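PDB 5VM2: alcohol dehydrogenase from Escherichia coli, which is of unknown specificity but probably interconverts an alcohol and its carbonyl compound with NAD or NADP, as in other zinc-containing alcohol dehydrogenases. Local coordinates for residues A[12-17]-A[323-328]; A[44-49]-A[327-332]; A[173-178]-A[197-202]; A[181-186]-A[307-312]; A[314-319]-A[337-342]. One frame throughout, in Å; residues are numbered along the deposited sequence.

Interaction 1 of 5, residues A[12-17]-A[323-328]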
# COMPACT_ATOMS: atom_id res chain seq x y z
N GLY A 12 -18.96 -6.99 -7.34
CA GLY A 12 -19.13 -8.25 -6.66
C GLY A 12 -18.90 -9.49 -7.50
O GLY A 12 -18.95 -10.60 -6.96
N THR A 13 -18.63 -9.34 -8.80
CA THR A 13 -18.53 -10.47 -9.71
C THR A 13 -17.32 -10.31 -10.62
O THR A 13 -17.31 -9.45 -11.50
CB THR A 13 -19.81 -10.61 -10.54
OG1 THR A 13 -20.93 -10.71 -9.67
CG2 THR A 13 -19.74 -11.84 -11.43
N MET A 14 -16.31 -11.15 -10.40
CA MET A 14 -15.13 -11.25 -11.25
C MET A 14 -15.27 -12.44 -12.19
O MET A 14 -15.86 -13.46 -11.84
CB MET A 14 -13.87 -11.45 -10.41
CG MET A 14 -13.69 -10.45 -9.28
SD MET A 14 -13.26 -8.82 -9.91
CE MET A 14 -11.68 -9.17 -10.69
N LYS A 15 -14.71 -12.30 -13.40
CA LYS A 15 -14.34 -13.47 -14.18
C LYS A 15 -13.12 -13.15 -15.03
O LYS A 15 -12.72 -12.00 -15.19
CB LYS A 15 -15.47 -13.99 -15.09
CG LYS A 15 -16.85 -13.87 -14.49
CD LYS A 15 -17.66 -15.11 -14.75
CE LYS A 15 -19.11 -14.89 -14.39
NZ LYS A 15 -19.82 -14.22 -15.52
N ILE A 16 -12.55 -14.22 -15.59
CA ILE A 16 -11.33 -14.17 -16.38
C ILE A 16 -11.71 -14.32 -17.84
O ILE A 16 -12.29 -15.34 -18.24
CB ILE A 16 -10.34 -15.26 -15.94
CG1 ILE A 16 -10.00 -15.10 -14.45
CG2 ILE A 16 -9.09 -15.24 -16.80
CD1 ILE A 16 -9.20 -16.24 -13.88
N ILE A 17 -11.40 -13.31 -18.65
CA ILE A 17 -11.70 -13.34 -20.07
C ILE A 17 -10.39 -13.32 -20.85
O ILE A 17 -9.33 -12.98 -20.32
CB ILE A 17 -12.60 -12.17 -20.50
CG1 ILE A 17 -11.94 -10.83 -20.14
CG2 ILE A 17 -13.97 -12.29 -19.84
CD1 ILE A 17 -12.82 -9.63 -20.44
N ASP A 323 -8.85 -18.86 -9.05
CA ASP A 323 -9.76 -18.72 -7.92
C ASP A 323 -9.95 -17.26 -7.50
O ASP A 323 -10.18 -16.99 -6.32
CB ASP A 323 -9.25 -19.54 -6.73
CG ASP A 323 -9.14 -21.02 -7.05
OD1 ASP A 323 -10.07 -21.56 -7.68
OD2 ASP A 323 -8.12 -21.63 -6.67
N VAL A 324 -9.87 -16.32 -8.45
CA VAL A 324 -9.84 -14.92 -8.05
C VAL A 324 -11.17 -14.51 -7.41
O VAL A 324 -11.19 -13.68 -6.48
CB VAL A 324 -9.49 -14.02 -9.25
CG1 VAL A 324 -10.45 -14.25 -10.40
CG2 VAL A 324 -9.48 -12.55 -8.84
N GLN A 325 -12.28 -15.14 -7.77
CA GLN A 325 -13.57 -14.78 -7.19
C GLN A 325 -13.59 -15.01 -5.69
O GLN A 325 -13.95 -14.12 -4.91
CB GLN A 325 -14.69 -15.57 -7.88
CG GLN A 325 -16.11 -15.23 -7.41
CD GLN A 325 -16.44 -13.75 -7.50
OE1 GLN A 325 -15.92 -13.03 -8.35
NE2 GLN A 325 -17.31 -13.29 -6.61
N GLN A 326 -13.21 -16.22 -5.27
CA GLN A 326 -13.12 -16.52 -3.84
C GLN A 326 -12.15 -15.58 -3.14
O GLN A 326 -12.42 -15.11 -2.03
CB GLN A 326 -12.71 -17.98 -3.64
CG GLN A 326 -11.98 -18.24 -2.33
CD GLN A 326 -11.76 -19.72 -2.08
OE1 GLN A 326 -11.76 -20.53 -3.01
NE2 GLN A 326 -11.59 -20.08 -0.81
N ALA A 327 -11.01 -15.29 -3.79
CA ALA A 327 -10.03 -14.37 -3.23
C ALA A 327 -10.68 -13.05 -2.83
O ALA A 327 -10.37 -12.50 -1.76
CB ALA A 327 -8.90 -14.13 -4.23
N PHE A 328 -11.58 -12.52 -3.66
CA PHE A 328 -12.19 -11.24 -3.34
C PHE A 328 -13.37 -11.40 -2.39
O PHE A 328 -13.60 -10.52 -1.55
CB PHE A 328 -12.62 -10.53 -4.63
CG PHE A 328 -11.52 -9.74 -5.26
CD1 PHE A 328 -11.15 -8.51 -4.74
CD2 PHE A 328 -10.82 -10.24 -6.35
CE1 PHE A 328 -10.12 -7.78 -5.31
CE2 PHE A 328 -9.79 -9.51 -6.92
CZ PHE A 328 -9.44 -8.28 -6.40
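The amide of Gln325 meets the backbone of residues 12-14, at the start of strand 13-17, with both of its polar atoms. Its OE1 accepts from Met14 N at 2.8 Å, while its NE2 gives a longer bond of 3.2 Å to Gly12 O. Neither bond lies flat in the plane of the carbonyl that accepts it. Beside this polar pair the Met14 chain, bent at both chi2 and chi3, curls toward Phe328: its CG is 4.1 Å from CD2, and its SD sits 4.9 Å from the ring centroid, an oblique Met-aromatic contact. Farther along the strand, Ile16 CG1 and Val324 CG1 touch at 4.2 Å. What places the glutamine is its first torsion, CG anti to the backbone N (chi1 -177°), followed by a bend at chi2 that carries the amide across to the strand. Glu329, one helical turn on, takes a second bond from NE2. Strand and helix run nearly antiparallel, and strand 3-10 and Phe46 of helix 41-48 close round Met14. Glutamine suits the place because one amide both donates and accepts, as a backbone peptide does; the helix thereby imitates part of a neighbouring strand, while flexible methionine fills in against the aromatic ring.

Interaction 2 of 5, residues A[44-49]-A[327-332]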
# COMPACT_ATOMS: atom_id res chain seq x y z
N HIS A 44 -12.35 -2.59 -2.32
CA HIS A 44 -13.38 -1.58 -2.52
C HIS A 44 -13.78 -1.49 -3.99
O HIS A 44 -14.96 -1.30 -4.30
CB HIS A 44 -12.90 -0.23 -2.01
CG HIS A 44 -13.84 0.90 -2.30
ND1 HIS A 44 -15.10 0.97 -1.75
CD2 HIS A 44 -13.71 1.99 -3.09
CE1 HIS A 44 -15.71 2.06 -2.18
NE2 HIS A 44 -14.89 2.69 -3.00
N GLY A 45 -12.82 -1.63 -4.90
CA GLY A 45 -13.16 -1.68 -6.31
C GLY A 45 -14.04 -2.88 -6.64
O GLY A 45 -15.00 -2.76 -7.41
N PHE A 46 -13.73 -4.04 -6.05
CA PHE A 46 -14.54 -5.23 -6.27
C PHE A 46 -15.96 -5.04 -5.73
O PHE A 46 -16.93 -5.50 -6.34
CB PHE A 46 -13.86 -6.43 -5.61
CG PHE A 46 -14.75 -7.62 -5.41
CD1 PHE A 46 -15.00 -8.50 -6.45
CD2 PHE A 46 -15.31 -7.88 -4.16
CE1 PHE A 46 -15.81 -9.61 -6.25
CE2 PHE A 46 -16.12 -8.98 -3.96
CZ PHE A 46 -16.37 -9.85 -5.01
N GLU A 47 -16.10 -4.33 -4.61
CA GLU A 47 -17.40 -4.17 -3.98
C GLU A 47 -18.24 -3.09 -4.65
O GLU A 47 -19.47 -3.22 -4.72
CB GLU A 47 -17.24 -3.83 -2.50
CG GLU A 47 -16.70 -4.95 -1.64
CD GLU A 47 -16.85 -4.66 -0.16
OE1 GLU A 47 -17.86 -5.10 0.43
OE2 GLU A 47 -15.96 -3.99 0.41
N SER A 48 -17.62 -2.02 -5.14
CA SER A 48 -18.35 -0.85 -5.59
C SER A 48 -18.09 -0.45 -7.04
O SER A 48 -18.82 0.39 -7.57
CB SER A 48 -18.03 0.36 -4.70
OG SER A 48 -18.27 0.07 -3.33
N GLY A 49 -17.07 -1.02 -7.69
CA GLY A 49 -16.59 -0.48 -8.93
C GLY A 49 -15.82 0.80 -8.67
O GLY A 49 -15.87 1.37 -7.58
N ALA A 327 -11.01 -15.29 -3.79
CA ALA A 327 -10.03 -14.37 -3.23
C ALA A 327 -10.68 -13.05 -2.83
O ALA A 327 -10.37 -12.50 -1.76
CB ALA A 327 -8.90 -14.13 -4.23
N PHE A 328 -11.58 -12.52 -3.66
CA PHE A 328 -12.19 -11.24 -3.34
C PHE A 328 -13.37 -11.40 -2.39
O PHE A 328 -13.60 -10.52 -1.55
CB PHE A 328 -12.62 -10.53 -4.63
CG PHE A 328 -11.52 -9.74 -5.26
CD1 PHE A 328 -11.15 -8.51 -4.74
CD2 PHE A 328 -10.82 -10.24 -6.35
CE1 PHE A 328 -10.12 -7.78 -5.31
CE2 PHE A 328 -9.79 -9.51 -6.92
CZ PHE A 328 -9.44 -8.28 -6.40
N GLU A 329 -14.12 -12.50 -2.49
CA GLU A 329 -15.17 -12.76 -1.52
C GLU A 329 -14.60 -12.89 -0.12
O GLU A 329 -15.07 -12.23 0.82
CB GLU A 329 -15.95 -14.02 -1.91
CG GLU A 329 -16.79 -13.86 -3.16
CD GLU A 329 -17.43 -15.16 -3.61
OE1 GLU A 329 -17.25 -16.19 -2.93
OE2 GLU A 329 -18.13 -15.15 -4.65
N GLU A 330 -13.57 -13.72 0.04
CA GLU A 330 -12.97 -13.91 1.36
C GLU A 330 -12.32 -12.63 1.87
O GLU A 330 -12.34 -12.36 3.08
CB GLU A 330 -11.94 -15.04 1.32
CG GLU A 330 -12.56 -16.41 1.13
CD GLU A 330 -11.58 -17.53 1.35
OE1 GLU A 330 -10.38 -17.25 1.57
OE2 GLU A 330 -12.00 -18.71 1.31
N SER A 331 -11.76 -11.82 0.97
CA SER A 331 -11.21 -10.53 1.38
C SER A 331 -12.28 -9.59 1.90
O SER A 331 -11.96 -8.62 2.60
CB SER A 331 -10.46 -9.89 0.20
OG SER A 331 -9.37 -10.70 -0.20
N VAL A 332 -13.55 -9.86 1.59
CA VAL A 332 -14.65 -9.12 2.19
C VAL A 332 -15.22 -9.85 3.39
O VAL A 332 -15.41 -9.26 4.46
CB VAL A 332 -15.75 -8.87 1.13
CG1 VAL A 332 -16.89 -8.06 1.73
CG2 VAL A 332 -15.17 -8.17 -0.09
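Phe46 and Phe328 meet where two helices of the catalytic, GroES-like part of the zinc-containing alcohol dehydrogenase fold pack nearly at right angles, their axes crossing at -98°. The aromatic contact comes first. The two rings have planes 23° apart but are slid past each other, with centroids 5.1 Å apart, so they barely overlap and do not form a full stack. What occupies the Phe46 face is instead the methylene of its partner: Phe328 CB stands 3.5 Å from the ring centroid, almost on the normal, in a CH-pi contact. In return Phe46 CB approaches Phe328 CD1 to 3.5 Å. A chi1 of 163° swings the Phe46 ring away from its own N and out across the neighbouring helix.

Aliphatic contacts extend the patch. Val332, one turn beyond Phe328, brings CG2 to the edge of the Phe46 ring, 4.1 Å from CE2. A branched, compact valine suits this margin, where there are both an aromatic edge and an acidic side chain to meet.

The polar groups bond within helix 324-333 rather than across the contact. Glu329 passes near Phe46 CZ with its CG, and its carboxylate turns to Gln325 on its own helix. Ser331 OG bonds back to Ala327 O, which also accepts from Ser331 N, so the buried hydroxyl is satisfied inside its own helical turn. At the exposed border the extended Glu47 chain lies against Val332, its OE1 3.4 Å from Val332 CG1.

Interaction 3 of 5, residues A[173-178]-A[197-202]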
# COMPACT_ATOMS: atom_id res chain seq x y z
N ILE A 173 2.79 6.65 17.87
CA ILE A 173 1.57 5.87 18.02
C ILE A 173 1.03 5.60 16.63
O ILE A 173 0.83 6.53 15.84
CB ILE A 173 0.52 6.60 18.87
CG1 ILE A 173 1.03 6.83 20.29
CG2 ILE A 173 -0.77 5.81 18.89
CD1 ILE A 173 0.11 7.68 21.14
N ILE A 174 0.79 4.33 16.33
CA ILE A 174 0.20 3.91 15.07
C ILE A 174 -1.20 3.38 15.36
O ILE A 174 -1.36 2.38 16.07
CB ILE A 174 1.07 2.86 14.37
CG1 ILE A 174 2.41 3.50 13.98
CG2 ILE A 174 0.36 2.30 13.15
CD1 ILE A 174 3.39 2.54 13.42
N LEU A 175 -2.21 4.06 14.82
CA LEU A 175 -3.59 3.64 14.97
C LEU A 175 -3.93 2.72 13.80
O LEU A 175 -4.08 3.17 12.66
CB LEU A 175 -4.53 4.84 15.03
CG LEU A 175 -4.25 5.85 16.15
CD1 LEU A 175 -5.26 6.99 16.10
CD2 LEU A 175 -4.27 5.18 17.52
N GLY A 176 -4.03 1.42 14.08
CA GLY A 176 -4.31 0.45 13.04
C GLY A 176 -3.15 -0.50 12.83
O GLY A 176 -2.02 -0.07 12.61
N ALA A 177 -3.43 -1.79 12.92
CA ALA A 177 -2.44 -2.83 12.69
C ALA A 177 -2.86 -3.74 11.53
O ALA A 177 -2.52 -4.92 11.51
CB ALA A 177 -2.20 -3.64 13.96
N GLY A 178 -3.62 -3.19 10.59
CA GLY A 178 -3.80 -3.83 9.30
C GLY A 178 -2.52 -3.70 8.48
O GLY A 178 -1.47 -3.29 8.97
N ALA A 197 3.96 2.58 19.82
CA ALA A 197 2.74 1.94 20.29
C ALA A 197 1.81 1.71 19.10
O ALA A 197 1.68 2.58 18.24
CB ALA A 197 2.04 2.79 21.36
N VAL A 198 1.19 0.54 19.05
CA VAL A 198 0.29 0.17 17.96
C VAL A 198 -1.06 -0.21 18.56
O VAL A 198 -1.12 -1.03 19.48
CB VAL A 198 0.86 -0.98 17.11
CG1 VAL A 198 -0.17 -1.43 16.08
CG2 VAL A 198 2.16 -0.56 16.44
N VAL A 199 -2.12 0.38 18.02
CA VAL A 199 -3.48 0.23 18.53
C VAL A 199 -4.33 -0.44 17.46
O VAL A 199 -4.34 0.01 16.31
CB VAL A 199 -4.08 1.59 18.92
CG1 VAL A 199 -5.47 1.42 19.49
CG2 VAL A 199 -3.17 2.33 19.89
N ASP A 200 -5.05 -1.49 17.85
CA ASP A 200 -6.06 -2.08 16.98
C ASP A 200 -7.11 -2.75 17.87
O ASP A 200 -7.10 -2.58 19.09
CB ASP A 200 -5.43 -3.07 15.99
CG ASP A 200 -6.39 -3.47 14.88
OD1 ASP A 200 -6.10 -3.18 13.70
OD2 ASP A 200 -7.45 -4.05 15.20
N VAL A 201 -8.01 -3.52 17.26
CA VAL A 201 -9.08 -4.19 17.98
C VAL A 201 -9.08 -5.69 17.78
O VAL A 201 -9.92 -6.38 18.36
CB VAL A 201 -10.46 -3.61 17.60
CG1 VAL A 201 -10.58 -2.17 18.07
CG2 VAL A 201 -10.70 -3.72 16.10
N LEU A 202 -8.15 -6.23 16.99
CA LEU A 202 -8.09 -7.66 16.71
C LEU A 202 -6.78 -8.22 17.26
O LEU A 202 -5.70 -7.73 16.91
CB LEU A 202 -8.22 -7.92 15.21
CG LEU A 202 -9.62 -7.65 14.64
CD1 LEU A 202 -9.61 -7.66 13.12
CD2 LEU A 202 -10.63 -8.65 15.19
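Asp200 reaches across to Ala177 from the end of its strand. Its CB lies 3.9 Å from Ala177 CB, a small neighbour that lets the two chains come close. From there a chi1 of -167° directs CG away from the aspartate's own N, bringing the carboxylate to the N-H of Ala177. OD1 accepts from Ala177 N at 3.1 Å, on the anti lone pair, which points away from the other oxygen. OD2 takes Leu202 N at 2.9 Å, closing an Asx turn just before helix 203-211, while Arg205 is a long, weak ionic partner of OD1. One carboxylate thus fixes the turns that follow both strands.

Behind it the strands 171-175 and 195-200 pair in parallel, the first and last members of the beta-alpha-beta unit that opens the Rossmann fold. Gly176 and Gly178 in the turn, with Gly181 in the first turn of helix 179-190, are consistent with the GxGxxG dinucleotide-binding pattern, and an acid at the end of the second strand is where many such folds hold the adenosine ribose. Gly176 has phi 115°, a conformation that a side chain would oppose. Its N donates to Val199 O at 2.7 Å, continuing the ladder begun by Ile174 N to Ala197 O and by Val199 N to Ile174 O.

Branched side chains suit both faces of the sheet. On one, Leu175 CD2 lies alongside Val199, 3.9 Å from its CB; on the other, Ile174 CB meets Val198 CG2 at 4.1 Å. Val198 CG1 touches the turn, 3.7 Å from Ala177 CB.

Interaction 4 of 5, residues A[181-186]-A[307-312]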
# COMPACT_ATOMS: atom_id res chain seq x y z
N GLY A 181 -0.82 -0.28 8.52
CA GLY A 181 -0.29 0.03 9.84
C GLY A 181 0.97 -0.76 10.16
O GLY A 181 1.90 -0.24 10.79
N LEU A 182 1.02 -2.02 9.73
CA LEU A 182 2.21 -2.84 9.94
C LEU A 182 3.35 -2.38 9.05
O LEU A 182 4.52 -2.39 9.48
CB LEU A 182 1.87 -4.31 9.70
CG LEU A 182 0.82 -4.84 10.68
CD1 LEU A 182 0.41 -6.26 10.34
CD2 LEU A 182 1.35 -4.75 12.11
N MET A 183 3.05 -1.98 7.81
CA MET A 183 4.07 -1.38 6.96
C MET A 183 4.63 -0.11 7.58
O MET A 183 5.84 0.12 7.55
CB MET A 183 3.50 -1.08 5.57
CG MET A 183 3.09 -2.30 4.76
SD MET A 183 4.37 -3.56 4.69
CE MET A 183 3.72 -4.65 3.42
N THR A 184 3.75 0.75 8.12
CA THR A 184 4.20 1.98 8.75
C THR A 184 5.06 1.69 9.97
O THR A 184 6.09 2.34 10.19
CB THR A 184 2.99 2.84 9.13
OG1 THR A 184 2.18 3.06 7.97
CG2 THR A 184 3.45 4.19 9.69
N LEU A 185 4.67 0.68 10.77
CA LEU A 185 5.47 0.26 11.92
C LEU A 185 6.89 -0.11 11.51
O LEU A 185 7.87 0.37 12.09
CB LEU A 185 4.77 -0.91 12.61
CG LEU A 185 5.56 -1.87 13.50
CD1 LEU A 185 6.07 -1.14 14.75
CD2 LEU A 185 4.67 -3.07 13.87
N GLN A 186 7.03 -0.98 10.50
CA GLN A 186 8.35 -1.39 10.07
C GLN A 186 9.13 -0.22 9.46
O GLN A 186 10.35 -0.12 9.63
CB GLN A 186 8.23 -2.55 9.09
CG GLN A 186 7.57 -3.77 9.71
CD GLN A 186 7.86 -5.04 8.96
OE1 GLN A 186 8.95 -5.60 9.08
NE2 GLN A 186 6.90 -5.50 8.17
N GLY A 307 16.50 -7.73 5.14
CA GLY A 307 15.86 -8.45 6.22
C GLY A 307 15.32 -7.57 7.33
O GLY A 307 14.57 -8.06 8.18
N ARG A 308 15.67 -6.28 7.33
CA ARG A 308 15.18 -5.39 8.38
C ARG A 308 13.68 -5.18 8.28
O ARG A 308 13.00 -5.02 9.30
CB ARG A 308 15.91 -4.05 8.30
CG ARG A 308 15.65 -3.13 9.48
CD ARG A 308 16.66 -1.98 9.53
NE ARG A 308 18.00 -2.44 9.87
CZ ARG A 308 19.08 -1.66 9.89
NH1 ARG A 308 18.96 -0.37 9.59
NH2 ARG A 308 20.26 -2.16 10.21
N PHE A 309 13.14 -5.19 7.06
CA PHE A 309 11.73 -4.98 6.79
C PHE A 309 11.17 -6.32 6.30
O PHE A 309 11.58 -6.81 5.25
CB PHE A 309 11.57 -3.87 5.74
CG PHE A 309 10.21 -3.23 5.70
CD1 PHE A 309 10.09 -1.85 5.79
CD2 PHE A 309 9.06 -3.98 5.51
CE1 PHE A 309 8.86 -1.24 5.73
CE2 PHE A 309 7.82 -3.38 5.45
CZ PHE A 309 7.72 -2.00 5.55
N ASP A 310 10.26 -6.91 7.08
CA ASP A 310 9.74 -8.26 6.82
C ASP A 310 8.34 -8.15 6.22
O ASP A 310 7.38 -7.86 6.93
CB ASP A 310 9.74 -9.09 8.11
CG ASP A 310 9.25 -10.53 7.92
OD1 ASP A 310 8.76 -10.90 6.83
OD2 ASP A 310 9.36 -11.32 8.88
N VAL A 311 8.23 -8.41 4.92
CA VAL A 311 6.93 -8.45 4.26
C VAL A 311 6.43 -9.88 4.03
O VAL A 311 5.21 -10.07 3.88
CB VAL A 311 6.95 -7.68 2.92
CG1 VAL A 311 7.18 -6.20 3.16
CG2 VAL A 311 8.01 -8.24 1.97
N LYS A 312 7.32 -10.87 4.00
CA LYS A 312 6.90 -12.25 3.77
C LYS A 312 6.04 -12.77 4.92
O LYS A 312 5.05 -13.47 4.69
CB LYS A 312 8.13 -13.14 3.57
CG LYS A 312 7.85 -14.63 3.60
CD LYS A 312 9.09 -15.43 3.26
CE LYS A 312 9.71 -14.96 1.95
NZ LYS A 312 8.75 -15.05 0.81
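Gln186 grips Asp310 by its backbone alone, with both ends of the amide in use. OE1 accepts from Asp310 N at 2.7 Å, and NE2 donates to Asp310 O, also at 2.7 Å. The second bond is almost straight at the hydrogen (173°) and leaves in the plane of the amide, but it comes down on the Asp310 carbonyl from above that group's plane. The N-H and C=O of one loop residue, from two successive peptide groups, are thus both satisfied by a single buried side chain. The Asp310 carboxylate turns away, with OD2 bonded to Ser313.

Gln186 CB is centred over one face of the Phe309 ring, 3.5 Å from the centroid, and the amide extends past its CD2-CE2 side, its plane inclined 33° to the ring. Met183 SD comes in at the ring edge, in plane and 3.5 Å from CE2, while its CE reaches Val311 CG1 at 3.8 Å. Ala154 and Met158 of helix 145-163 also touch the ring. These contacts join the loop before strand 315-320 to helix 179-190 of the Rossmann domain. Paired bonds to one residue restrict the rotation of the amide, and the apolar surroundings would be expected to strengthen them.

Interaction 5 of 5, residues A[314-319]-A[337-342]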
# COMPACT_ATOMS: atom_id res chain seq x y z
N MET A 314 3.96 -11.24 6.56
CA MET A 314 2.63 -10.64 6.61
C MET A 314 1.62 -11.39 5.75
O MET A 314 0.41 -11.29 6.02
CB MET A 314 2.71 -9.17 6.19
CG MET A 314 3.67 -8.37 7.06
SD MET A 314 3.82 -6.65 6.55
CE MET A 314 2.08 -6.18 6.51
N VAL A 315 2.07 -12.16 4.77
CA VAL A 315 1.17 -12.87 3.87
C VAL A 315 0.49 -13.99 4.64
O VAL A 315 1.13 -14.96 5.06
CB VAL A 315 1.90 -13.41 2.64
CG1 VAL A 315 0.93 -14.13 1.72
CG2 VAL A 315 2.58 -12.28 1.90
N THR A 316 -0.82 -13.87 4.84
CA THR A 316 -1.59 -14.88 5.54
C THR A 316 -2.39 -15.79 4.60
O THR A 316 -2.82 -16.86 5.03
CB THR A 316 -2.55 -14.22 6.54
OG1 THR A 316 -3.31 -13.21 5.87
CG2 THR A 316 -1.76 -13.57 7.67
N HIS A 317 -2.58 -15.38 3.35
CA HIS A 317 -3.37 -16.16 2.40
C HIS A 317 -2.82 -15.96 0.99
O HIS A 317 -2.55 -14.83 0.58
CB HIS A 317 -4.84 -15.76 2.44
CG HIS A 317 -5.49 -15.93 3.78
ND1 HIS A 317 -5.45 -14.96 4.76
CD2 HIS A 317 -6.19 -16.96 4.30
CE1 HIS A 317 -6.09 -15.39 5.82
NE2 HIS A 317 -6.56 -16.60 5.57
N ILE A 318 -2.66 -17.07 0.27
CA ILE A 318 -2.25 -17.04 -1.14
C ILE A 318 -3.33 -17.76 -1.94
O ILE A 318 -3.65 -18.92 -1.66
CB ILE A 318 -0.88 -17.71 -1.35
CG1 ILE A 318 0.20 -16.94 -0.59
CG2 ILE A 318 -0.55 -17.78 -2.83
CD1 ILE A 318 1.54 -17.64 -0.59
N TYR A 319 -3.89 -17.07 -2.92
CA TYR A 319 -4.95 -17.57 -3.79
C TYR A 319 -4.39 -17.85 -5.18
O TYR A 319 -3.52 -17.13 -5.67
CB TYR A 319 -6.11 -16.58 -3.89
CG TYR A 319 -6.72 -16.19 -2.57
CD1 TYR A 319 -6.24 -15.09 -1.86
CD2 TYR A 319 -7.77 -16.92 -2.03
CE1 TYR A 319 -6.80 -14.74 -0.65
CE2 TYR A 319 -8.33 -16.57 -0.81
CZ TYR A 319 -7.84 -15.48 -0.13
OH TYR A 319 -8.39 -15.13 1.08
N ASP A 337 -9.48 -12.17 9.55
CA ASP A 337 -8.36 -13.09 9.67
C ASP A 337 -7.27 -12.87 8.64
O ASP A 337 -6.31 -13.65 8.59
CB ASP A 337 -8.87 -14.54 9.60
CG ASP A 337 -9.48 -15.01 10.90
OD1 ASP A 337 -8.77 -15.04 11.92
OD2 ASP A 337 -10.69 -15.35 10.90
N ILE A 338 -7.38 -11.84 7.81
CA ILE A 338 -6.42 -11.59 6.74
C ILE A 338 -5.56 -10.39 7.12
O ILE A 338 -6.08 -9.28 7.31
CB ILE A 338 -7.12 -11.36 5.39
CG1 ILE A 338 -7.95 -12.59 5.01
CG2 ILE A 338 -6.09 -11.07 4.31
CD1 ILE A 338 -8.72 -12.43 3.72
N ILE A 339 -4.26 -10.61 7.22
CA ILE A 339 -3.32 -9.49 7.27
C ILE A 339 -3.00 -9.01 5.87
O ILE A 339 -3.17 -7.83 5.54
CB ILE A 339 -2.04 -9.91 8.03
CG1 ILE A 339 -2.40 -10.41 9.43
CG2 ILE A 339 -1.07 -8.74 8.11
CD1 ILE A 339 -2.96 -9.34 10.33
N LYS A 340 -2.57 -9.92 5.00
CA LYS A 340 -2.32 -9.60 3.60
C LYS A 340 -2.57 -10.85 2.77
O LYS A 340 -1.97 -11.90 3.03
CB LYS A 340 -0.89 -9.09 3.39
CG LYS A 340 -0.62 -8.57 1.99
CD LYS A 340 -1.55 -7.42 1.64
CE LYS A 340 -0.99 -6.59 0.49
NZ LYS A 340 -2.01 -5.66 -0.07
N GLY A 341 -3.45 -10.73 1.79
CA GLY A 341 -3.66 -11.79 0.82
C GLY A 341 -3.00 -11.42 -0.50
O GLY A 341 -2.91 -10.24 -0.85
N VAL A 342 -2.52 -12.43 -1.21
CA VAL A 342 -1.96 -12.25 -2.54
C VAL A 342 -2.57 -13.30 -3.46
O VAL A 342 -3.09 -14.33 -3.02
CB VAL A 342 -0.42 -12.34 -2.56
CG1 VAL A 342 0.19 -11.37 -1.56
CG2 VAL A 342 0.04 -13.76 -2.30
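His317 presents the edge of its ring to Asp337 O, which lies in the ring plane 3.3 Å from CE1. The Ile338 and His317 side chains cross at about a right angle, with Ile338 CG1 3.5 Å from His317 ND1. The other flat group, Tyr319, has Val342 O at its edge, 3.4 Å from CD1; its hydroxyl passes Ile338 CD1 and bonds to Glu330 of the intervening helix. Thr316 OG1 is hydrogen-bonded to His317 ND1 at 3.0 Å, and either may be the donor; it also accepts from Ile339 N at 3.1 Å. Its chi1 of 52° places OG1 between the backbone N and carbonyl carbon, where it faces Ile339 N.

Strands 315-320 and 340-344 run parallel, joined through helix 324-333 as a beta-alpha-beta unit. Thr316 N donates to Lys340 O, Val342 N to His317 O, and Tyr319 N to Val342 O at 2.9 Å. Gly341 suits its place beside His317 because a side chain there would press on the Tyr319 ring. On the opposite face Ile318 CG1 and Val342 CG2 lie side by side at 3.6 Å. Lys340 leads away from the pair, its NZ forming a salt bridge with Glu66, one of the ligands of the bound magnesium ion.

In the fold
From the N terminus, residues 12-17 open interaction 1 and 44-49 open interaction 2; both close on helix 324-333, ending on the same overlapping stretch, and they touch through Gly12, Met14 and Phe46. Inside these long loops lies the Rossmann domain. Interaction 3 closes the short loop round helix 179-190, and interaction 4, which starts on that helix, crosses it and ends at residues 307-312. Interaction 5 follows in series and crosses interactions 1 and 2, since its two strands flank helix 324-333. Met314 and Ile339 pack against Leu182, tying interaction 5 to interaction 4 and hence the C-terminal strands of the catalytic part to the nucleotide-binding fold.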